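Local coordinates for xylose isomerase domain protein (Alicyclobacillus acidocaldarius subsp. acidocaldarius, PDB 3U0H), which is a TIM-barrel protein of the xylose isomerase-like family that probably acts as an isomerase, its substrate and reaction being unproven, at residues A[35-40]-A[91-96]; A[78-83]-A[124-129]; A[222-227]-A[249-254]. All blocks are in the same frame, centred on the assembly; numbering follows the deposited sequence.

Overall arrangement
The three contacts sample the outer helical layer and the loops of one TIM barrel, and none is joined by a hydrogen bond between its segments. Contacts 1 and 2 both bring helices together. Contact 1 is wholly buried against strand 62-67, whereas contact 2 lies further out, its centre about 19 Å from the centre of the chain against about 14 Å for contact 1, and carries a glutamine at its margin. They are tied in sequence, since helices 76-84 and 86-95 are consecutive, although their nearest atoms stay about 7 Å apart. Contact 3 joins loops that follow the last two barrel strands, across the chain's centre from contact 2; there a backbone carbonyl and a proline meet small aliphatic groups.

Contact 1: residues A[35-40]-A[91-96]; sequences VPFHWL and RLCARL
In the helical layer around the TIM barrel, Phe37 and Leu40 in the first turn of helix 37-47 meet Leu92, Cys93 and Leu96, on and just after helix 86-95; all five are buried. Cys93 sits in the middle. Its SG comes to the edge of the Phe37 ring, near the ring plane and 3.7 Å from CD1, a sulfur-aromatic contact in which the sulfur lies 74° off the ring normal. Phe37 gets there because its CG stands opposite the backbone N (chi1 178°), which carries the ring across to the other helix. The ring's CE1 is also 4.5 Å from CD2 of Leu92, a looser approach. Three residues on from Phe37, Leu40 CD1 lies 4.2 Å from Cys93 SG, and the same methyl meets Leu96 CD1 tip to tip at 4.1 Å. The sulfur is thus shared by an aromatic and an aliphatic neighbour. Leu63 of strand 62-67 touches Leu40, Cys93 and Leu96, while Phe56 of helix 49-57 touches Leu40 and Leu96. Apolar side chains from helices of the outer layer closing over a barrel strand are the usual helix-to-strand layering of a TIM barrel.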
loop_
_atom_site.group_PDB
_atom_site.type_symbol
_atom_site.label_atom_id
_atom_site.label_comp_id
_atom_site.label_asym_id
_atom_site.label_seq_id
_atom_site.Cartn_x
_atom_site.Cartn_y
_atom_site.Cartn_z
ATOM N N VAL A 35 -2.086 -10.696 30.891
ATOM C CA VAL A 35 -1.581 -12.056 30.974
ATOM C C VAL A 35 -0.651 -12.233 29.787
ATOM O O VAL A 35 -1.060 -12.012 28.672
ATOM C CB VAL A 35 -2.702 -13.082 30.879
ATOM C CG1 VAL A 35 -2.128 -14.511 30.942
ATOM C CG2 VAL A 35 -3.726 -12.857 32.003
ATOM N N PRO A 36 0.621 -12.622 30.030
ATOM C CA PRO A 36 1.489 -12.961 28.912
ATOM C C PRO A 36 0.949 -14.147 28.050
ATOM O O PRO A 36 0.302 -15.097 28.558
ATOM C CB PRO A 36 2.836 -13.302 29.592
ATOM C CG PRO A 36 2.770 -12.813 30.998
ATOM C CD PRO A 36 1.326 -12.572 31.332
ATOM N N PHE A 37 1.209 -14.103 26.750
ATOM C CA PHE A 37 0.600 -15.056 25.817
ATOM C C PHE A 37 1.017 -16.538 26.069
ATOM O O PHE A 37 0.189 -17.470 25.890
ATOM C CB PHE A 37 0.907 -14.668 24.339
ATOM C CG PHE A 37 0.322 -15.660 23.329
ATOM C CD1 PHE A 37 -1.041 -15.698 23.102
ATOM C CD2 PHE A 37 1.120 -16.609 22.720
ATOM C CE1 PHE A 37 -1.587 -16.605 22.250
ATOM C CE2 PHE A 37 0.573 -17.539 21.844
ATOM C CZ PHE A 37 -0.781 -17.527 21.601
ATOM N N HIS A 38 2.288 -16.759 26.429
ATOM C CA HIS A 38 2.771 -18.106 26.814
ATOM C C HIS A 38 1.905 -18.697 27.870
ATOM O O HIS A 38 1.691 -19.926 27.867
ATOM C CB HIS A 38 4.227 -18.095 27.303
ATOM C CG HIS A 38 5.252 -18.191 26.199
ATOM N ND1 HIS A 38 4.936 -18.566 24.907
ATOM C CD2 HIS A 38 6.645 -17.991 26.218
ATOM C CE1 HIS A 38 6.076 -18.594 24.157
ATOM N NE2 HIS A 38 7.122 -18.251 24.967
ATOM N N TRP A 39 1.340 -17.884 28.759
ATOM C CA TRP A 39 0.487 -18.486 29.767
ATOM C C TRP A 39 -0.755 -19.004 29.128
ATOM O O TRP A 39 -1.180 -20.138 29.362
ATOM C CB TRP A 39 0.070 -17.499 30.798
ATOM C CG TRP A 39 1.119 -16.896 31.672
ATOM C CD1 TRP A 39 2.445 -16.455 31.337
ATOM C CD2 TRP A 39 0.930 -16.568 33.094
ATOM N NE1 TRP A 39 3.058 -15.889 32.433
ATOM C CE2 TRP A 39 2.181 -15.932 33.543
ATOM C CE3 TRP A 39 -0.104 -16.734 33.989
ATOM C CZ2 TRP A 39 2.331 -15.488 34.843
ATOM C CZ3 TRP A 39 0.066 -16.304 35.307
ATOM C CH2 TRP A 39 1.247 -15.691 35.720
ATOM N N LEU A 40 -1.348 -18.172 28.281
ATOM C CA LEU A 40 -2.579 -18.549 27.615
ATOM C C LEU A 40 -2.366 -19.726 26.637
ATOM O O LEU A 40 -3.216 -20.599 26.517
ATOM C CB LEU A 40 -3.150 -17.335 26.880
ATOM C CG LEU A 40 -3.447 -16.058 27.675
ATOM C CD1 LEU A 40 -3.806 -14.933 26.729
ATOM C CD2 LEU A 40 -4.535 -16.318 28.712
ATOM N N ARG A 91 -6.042 -13.567 16.956
ATOM C CA ARG A 91 -7.502 -13.685 16.963
ATOM C C ARG A 91 -7.962 -14.278 18.313
ATOM O O ARG A 91 -8.971 -13.878 18.852
ATOM C CB ARG A 91 -8.002 -14.589 15.855
ATOM C CG ARG A 91 -7.847 -14.116 14.413
ATOM C CD ARG A 91 -8.223 -15.207 13.388
ATOM N NE ARG A 91 -8.113 -14.660 12.048
ATOM C CZ ARG A 91 -7.128 -14.883 11.186
ATOM N NH1 ARG A 91 -6.148 -15.750 11.426
ATOM N NH2 ARG A 91 -7.135 -14.270 10.030
ATOM N N LEU A 92 -7.217 -15.233 18.852
ATOM C CA LEU A 92 -7.563 -15.853 20.109
ATOM C C LEU A 92 -7.550 -14.715 21.141
ATOM O O LEU A 92 -8.469 -14.567 21.895
ATOM C CB LEU A 92 -6.611 -16.988 20.463
ATOM C CG LEU A 92 -6.722 -17.480 21.936
ATOM C CD1 LEU A 92 -8.136 -18.021 22.277
ATOM C CD2 LEU A 92 -5.636 -18.515 22.298
ATOM N N CYS A 93 -6.557 -13.843 21.105
ATOM C CA CYS A 93 -6.511 -12.817 22.137
ATOM C C CYS A 93 -7.597 -11.791 21.945
ATOM O O CYS A 93 -8.139 -11.292 22.947
ATOM C CB CYS A 93 -5.138 -12.143 22.215
ATOM S SG CYS A 93 -3.853 -13.261 22.835
ATOM N N ALA A 94 -7.931 -11.471 20.690
ATOM C CA ALA A 94 -9.087 -10.552 20.415
ATOM C C ALA A 94 -10.383 -11.056 21.088
ATOM O O ALA A 94 -11.140 -10.272 21.654
ATOM C CB ALA A 94 -9.323 -10.354 18.888
ATOM N N ARG A 95 -10.606 -12.375 21.020
ATOM C CA ARG A 95 -11.807 -13.038 21.540
ATOM C C ARG A 95 -11.915 -12.908 23.068
ATOM O O ARG A 95 -12.992 -12.992 23.619
ATOM C CB ARG A 95 -11.769 -14.563 21.228
ATOM C CG ARG A 95 -12.365 -15.009 19.894
ATOM C CD ARG A 95 -12.001 -16.472 19.576
ATOM N NE ARG A 95 -12.468 -17.375 20.627
ATOM C CZ ARG A 95 -12.309 -18.698 20.612
ATOM N NH1 ARG A 95 -12.806 -19.421 21.600
ATOM N NH2 ARG A 95 -11.668 -19.293 19.608
ATOM N N LEU A 96 -10.758 -12.807 23.710
ATOM C CA LEU A 96 -10.624 -12.590 25.136
ATOM C C LEU A 96 -10.603 -11.101 25.534
ATOM O O LEU A 96 -10.532 -10.790 26.740
ATOM C CB LEU A 96 -9.310 -13.210 25.593
ATOM C CG LEU A 96 -9.213 -14.730 25.403
ATOM C CD1 LEU A 96 -7.794 -15.259 25.659
ATOM C CD2 LEU A 96 -10.205 -15.343 26.380
#

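Contact 2: residues A[78-83]-A[124-129]; sequences VFLREL and IRQVAV
The Phe79 ring meets the Gln126 amide with its edge: OE1 of Gln126 lies in the ring plane, 3.3 Å from CE2 of Phe79, while CG2 of Val127 also sits at the edge, 4.4 Å from CE1. The ring and amide planes are 30° apart, and the carbonyl oxygen faces the ring's C-H rim, an approach that would be mildly favourable electrostatically. These residues link helices 76-84 and 113-131 in the outer layer of the TIM barrel. The two short helical segments run nearly parallel, 16° apart, with their axes 11.2 Å from each other, a spacing bridged chiefly by Phe79, Leu83 and Gln126.

Gln126 reaches over with a chain extended beyond CG (chi2 178°), which takes the amide out to the ring. Its oxygen has its main polar partner within its own helix, a hydrogen bond from Arg122 NH1, so OE1 both accepts that bond and meets the ring edge. Arg122 and Arg123 also touch Phe79, as does Leu70, in the loop before helix 76-84.

One turn further along, Leu83 provides the aliphatic half of the contact. Its side chain crosses that of Gln126 at about a right angle, placing CD2 of Leu83 3.9 Å from CB of Gln126, beside the stem of the glutamine and not its amide. The other branch turns to Val127, which is buried and also touched by Leu68: CD1 of Leu83 lies 3.7 Å from CG2 of Val127 and 3.8 Å from its CA.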
loop_
_atom_site.group_PDB
_atom_site.type_symbol
_atom_site.label_atom_id
_atom_site.label_comp_id
_atom_site.label_asym_id
_atom_site.label_seq_id
_atom_site.Cartn_x
_atom_site.Cartn_y
_atom_site.Cartn_z
ATOM N N VAL A 78 13.024 -18.022 10.932
ATOM C CA VAL A 78 12.255 -18.227 12.172
ATOM C C VAL A 78 11.264 -17.080 12.327
ATOM O O VAL A 78 10.096 -17.299 12.677
ATOM C CB VAL A 78 13.189 -18.360 13.403
ATOM C CG1 VAL A 78 12.398 -18.444 14.717
ATOM C CG2 VAL A 78 14.168 -19.551 13.235
ATOM N N PHE A 79 11.725 -15.857 12.042
ATOM C CA PHE A 79 10.870 -14.699 12.109
ATOM C C PHE A 79 9.673 -14.859 11.171
ATOM O O PHE A 79 8.530 -14.671 11.581
ATOM C CB PHE A 79 11.613 -13.365 11.799
ATOM C CG PHE A 79 10.680 -12.224 11.573
ATOM C CD1 PHE A 79 9.972 -11.708 12.626
ATOM C CD2 PHE A 79 10.427 -11.750 10.302
ATOM C CE1 PHE A 79 9.054 -10.699 12.443
ATOM C CE2 PHE A 79 9.525 -10.727 10.106
ATOM C CZ PHE A 79 8.841 -10.190 11.198
ATOM N N LEU A 80 9.929 -15.178 9.918
ATOM C CA LEU A 80 8.812 -15.342 8.983
ATOM C C LEU A 80 7.810 -16.400 9.435
ATOM O O LEU A 80 6.581 -16.248 9.243
ATOM C CB LEU A 80 9.276 -15.633 7.561
ATOM C CG LEU A 80 9.979 -14.433 6.883
ATOM C CD1 LEU A 80 10.632 -14.812 5.531
ATOM C CD2 LEU A 80 9.079 -13.184 6.755
ATOM N N ARG A 81 8.311 -17.441 10.042
ATOM C CA ARG A 81 7.497 -18.539 10.517
ATOM C C ARG A 81 6.605 -18.047 11.651
ATOM O O ARG A 81 5.413 -18.246 11.675
ATOM C CB ARG A 81 8.441 -19.665 10.978
ATOM C CG ARG A 81 7.788 -20.964 11.453
ATOM C CD ARG A 81 8.850 -22.012 11.818
ATOM N NE ARG A 81 9.931 -22.048 10.825
ATOM C CZ ARG A 81 11.231 -22.121 11.124
ATOM N NH1 ARG A 81 11.654 -22.175 12.398
ATOM N NH2 ARG A 81 12.107 -22.110 10.140
ATOM N N GLU A 82 7.223 -17.374 12.608
ATOM C CA GLU A 82 6.458 -16.849 13.744
ATOM C C GLU A 82 5.469 -15.756 13.308
ATOM O O GLU A 82 4.366 -15.609 13.911
ATOM C CB GLU A 82 7.404 -16.355 14.829
ATOM C CG GLU A 82 8.283 -17.468 15.414
ATOM C CD GLU A 82 7.428 -18.546 16.046
ATOM O OE1 GLU A 82 6.487 -18.183 16.789
ATOM O OE2 GLU A 82 7.659 -19.756 15.760
ATOM N N LEU A 83 5.795 -15.045 12.220
ATOM C CA LEU A 83 4.882 -14.032 11.687
ATOM C C LEU A 83 3.642 -14.679 11.065
ATOM O O LEU A 83 2.524 -14.162 11.155
ATOM C CB LEU A 83 5.598 -13.133 10.685
ATOM C CG LEU A 83 4.756 -12.030 10.058
ATOM C CD1 LEU A 83 4.459 -10.954 11.094
ATOM C CD2 LEU A 83 5.504 -11.474 8.829
ATOM N N ILE A 124 8.495 -4.810 11.937
ATOM C CA ILE A 124 7.414 -4.196 12.699
ATOM C C ILE A 124 6.289 -3.824 11.758
ATOM O O ILE A 124 5.122 -3.988 12.101
ATOM C CB ILE A 124 7.895 -2.945 13.497
ATOM C CG1 ILE A 124 8.876 -3.392 14.621
ATOM C CG2 ILE A 124 6.704 -2.214 14.122
ATOM C CD1 ILE A 124 9.457 -2.303 15.523
ATOM N N ARG A 125 6.649 -3.349 10.565
ATOM C CA ARG A 125 5.699 -3.026 9.499
ATOM C C ARG A 125 4.943 -4.303 9.115
ATOM O O ARG A 125 3.702 -4.308 8.997
ATOM C CB ARG A 125 6.452 -2.452 8.288
ATOM C CG ARG A 125 5.596 -2.167 7.082
ATOM C CD ARG A 125 6.481 -1.909 5.826
ATOM N NE ARG A 125 7.508 -0.939 6.146
ATOM C CZ ARG A 125 8.750 -0.836 5.654
ATOM N NH1 ARG A 125 9.208 -1.628 4.718
ATOM N NH2 ARG A 125 9.535 0.139 6.159
ATOM N N GLN A 126 5.697 -5.369 8.853
ATOM C CA GLN A 126 5.099 -6.679 8.538
ATOM C C GLN A 126 4.167 -7.132 9.678
ATOM O O GLN A 126 3.081 -7.616 9.434
ATOM C CB GLN A 126 6.168 -7.707 8.232
ATOM C CG GLN A 126 6.858 -7.528 6.876
ATOM C CD GLN A 126 7.971 -8.558 6.638
ATOM O OE1 GLN A 126 8.804 -8.809 7.495
ATOM N NE2 GLN A 126 7.968 -9.155 5.485
ATOM N N VAL A 127 4.574 -6.955 10.917
ATOM C CA VAL A 127 3.718 -7.329 12.025
ATOM C C VAL A 127 2.443 -6.491 12.004
ATOM O O VAL A 127 1.344 -7.050 12.105
ATOM C CB VAL A 127 4.458 -7.213 13.338
ATOM C CG1 VAL A 127 3.517 -7.274 14.557
ATOM C CG2 VAL A 127 5.501 -8.328 13.426
ATOM N N ALA A 128 2.589 -5.179 11.832
ATOM C CA ALA A 128 1.455 -4.275 11.868
ATOM C C ALA A 128 0.492 -4.595 10.748
ATOM O O ALA A 128 -0.697 -4.578 10.936
ATOM C CB ALA A 128 1.936 -2.850 11.702
ATOM N N VAL A 129 1.016 -4.883 9.575
ATOM C CA VAL A 129 0.203 -5.280 8.443
ATOM C C VAL A 129 -0.595 -6.565 8.688
ATOM O O VAL A 129 -1.779 -6.607 8.327
ATOM C CB VAL A 129 1.034 -5.410 7.152
ATOM C CG1 VAL A 129 0.236 -6.102 6.026
ATOM C CG2 VAL A 129 1.532 -4.026 6.732
#

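Contact 3: residues A[222-227]-A[249-254]; sequences LLPGDG and AEVLHE
Ala249 and Val251 of segment 249-254 lie against residues 222-224, where the backbone enters a type II beta turn from Leu223 to Asp226 closed by the bond from Asp226 N to Leu223 O (2.9 Å). Gly225 takes a positive phi of 87° at the third position of this turn. The carbonyl of Leu222 meets the forked end of Val251: its O is 3.5 Å from CG1 and 3.4 Å from CG2 of Val251. A chi1 of 178° sets CG1 trans to the amide nitrogen and CG2 beside it, and the two methyls straddle that oxygen. CG1 also faces Leu223 CD2 at 4.3 Å, and CG2 faces the proline ring of Pro224, where CD is 4.1 Å away. Further along the ring, Pro224 CG rests on Ala249 CB at 3.9 Å. Val268 of helix 261-280 touches both Pro224 and Ala249. The Val251 carbonyl is fixed separately: ND1 of His253 donates to Val251 O at 2.8 Å, nearly straight at 171° and in the carbonyl plane. Because the segments share only van der Waals contacts, their fit rests on shape; polar links run instead to outside residues, as in the Asp226 OD1 salt bridge to Arg271 NH1 and the Val251 N bond to Thr11 OG1.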
loop_
_atom_site.group_PDB
_atom_site.type_symbol
_atom_site.label_atom_id
_atom_site.label_comp_id
_atom_site.label_asym_id
_atom_site.label_seq_id
_atom_site.Cartn_x
_atom_site.Cartn_y
_atom_site.Cartn_z
ATOM N N LEU A 222 8.765 0.546 41.907
ATOM C CA LEU A 222 7.936 0.599 43.113
ATOM C C LEU A 222 6.451 0.592 42.686
ATOM O O LEU A 222 6.111 0.771 41.486
ATOM C CB LEU A 222 8.279 1.858 43.886
ATOM C CG LEU A 222 9.621 1.982 44.608
ATOM C CD1 LEU A 222 9.589 3.204 45.523
ATOM C CD2 LEU A 222 9.964 0.742 45.430
ATOM N N LEU A 223 5.590 0.350 43.664
ATOM C CA LEU A 223 4.161 0.372 43.469
ATOM C C LEU A 223 3.717 1.760 43.162
ATOM O O LEU A 223 4.188 2.693 43.821
ATOM C CB LEU A 223 3.434 -0.022 44.739
ATOM C CG LEU A 223 3.767 -1.394 45.312
ATOM C CD1 LEU A 223 2.857 -1.670 46.533
ATOM C CD2 LEU A 223 3.644 -2.444 44.205
ATOM N N PRO A 224 2.760 1.909 42.216
ATOM C CA PRO A 224 2.201 3.248 41.955
ATOM C C PRO A 224 1.909 3.996 43.256
ATOM O O PRO A 224 1.251 3.450 44.150
ATOM C CB PRO A 224 0.903 2.948 41.228
ATOM C CG PRO A 224 1.124 1.608 40.611
ATOM C CD PRO A 224 1.947 0.850 41.595
ATOM N N GLY A 225 2.437 5.213 43.375
ATOM C CA GLY A 225 2.246 6.002 44.570
ATOM C C GLY A 225 3.211 5.824 45.751
ATOM O O GLY A 225 3.086 6.543 46.739
ATOM N N ASP A 226 4.170 4.907 45.700
ATOM C CA ASP A 226 5.201 4.878 46.775
ATOM C C ASP A 226 6.448 5.762 46.468
ATOM O O ASP A 226 7.375 5.826 47.236
ATOM C CB ASP A 226 5.596 3.442 47.063
ATOM C CG ASP A 226 4.463 2.626 47.697
ATOM O OD1 ASP A 226 3.597 3.213 48.374
ATOM O OD2 ASP A 226 4.452 1.378 47.545
ATOM N N GLY A 227 6.420 6.528 45.380
ATOM C CA GLY A 227 7.572 7.339 44.977
ATOM C C GLY A 227 7.292 8.778 44.594
ATOM O O GLY A 227 6.356 9.382 45.115
ATOM N N ALA A 249 -0.322 -1.870 36.271
ATOM C CA ALA A 249 0.801 -1.618 37.174
ATOM C C ALA A 249 1.910 -2.641 36.911
ATOM O O ALA A 249 1.964 -3.688 37.579
ATOM C CB ALA A 249 0.351 -1.675 38.611
ATOM N N GLU A 250 2.752 -2.360 35.915
ATOM C CA GLU A 250 3.994 -3.147 35.646
ATOM C C GLU A 250 5.087 -2.671 36.614
ATOM O O GLU A 250 5.694 -1.609 36.402
ATOM C CB GLU A 250 4.489 -3.046 34.184
ATOM C CG GLU A 250 5.702 -3.990 33.887
ATOM C CD GLU A 250 6.237 -3.985 32.448
ATOM O OE1 GLU A 250 6.789 -2.965 31.962
ATOM O OE2 GLU A 250 6.158 -5.050 31.793
ATOM N N VAL A 251 5.305 -3.445 37.684
ATOM C CA VAL A 251 6.277 -3.089 38.717
ATOM C C VAL A 251 7.408 -4.104 38.687
ATOM O O VAL A 251 7.434 -5.010 39.507
ATOM C CB VAL A 251 5.617 -2.959 40.098
ATOM C CG1 VAL A 251 6.651 -2.630 41.156
ATOM C CG2 VAL A 251 4.550 -1.860 40.050
ATOM N N LEU A 252 8.292 -3.991 37.687
ATOM C CA LEU A 252 9.376 -4.941 37.556
ATOM C C LEU A 252 10.232 -4.801 38.823
ATOM O O LEU A 252 10.406 -3.709 39.318
ATOM C CB LEU A 252 10.214 -4.711 36.286
ATOM C CG LEU A 252 9.469 -4.763 34.941
ATOM C CD1 LEU A 252 10.448 -4.568 33.786
ATOM C CD2 LEU A 252 8.734 -6.069 34.707
ATOM N N HIS A 253 10.719 -5.904 39.366
ATOM C CA HIS A 253 11.486 -5.868 40.614
ATOM C C HIS A 253 12.448 -7.045 40.677
ATOM O O HIS A 253 12.176 -8.107 40.089
ATOM C CB HIS A 253 10.515 -5.896 41.780
ATOM C CG HIS A 253 9.610 -7.097 41.771
ATOM N ND1 HIS A 253 8.504 -7.160 41.001
ATOM C CD2 HIS A 253 9.719 -8.346 42.431
ATOM C CE1 HIS A 253 7.905 -8.362 41.179
ATOM N NE2 HIS A 253 8.653 -9.093 42.054
ATOM N N GLU A 254 13.588 -6.894 41.359
ATOM C CA GLU A 254 14.586 -8.014 41.440
ATOM C C GLU A 254 14.411 -8.883 42.688
ATOM O O GLU A 254 14.858 -10.047 42.735
ATOM C CB GLU A 254 16.022 -7.471 41.399
ATOM C CG GLU A 254 16.388 -6.831 40.072
ATOM C CD GLU A 254 17.872 -6.479 39.944
ATOM O OE1 GLU A 254 18.687 -6.672 40.905
ATOM O OE2 GLU A 254 18.212 -6.007 38.831
#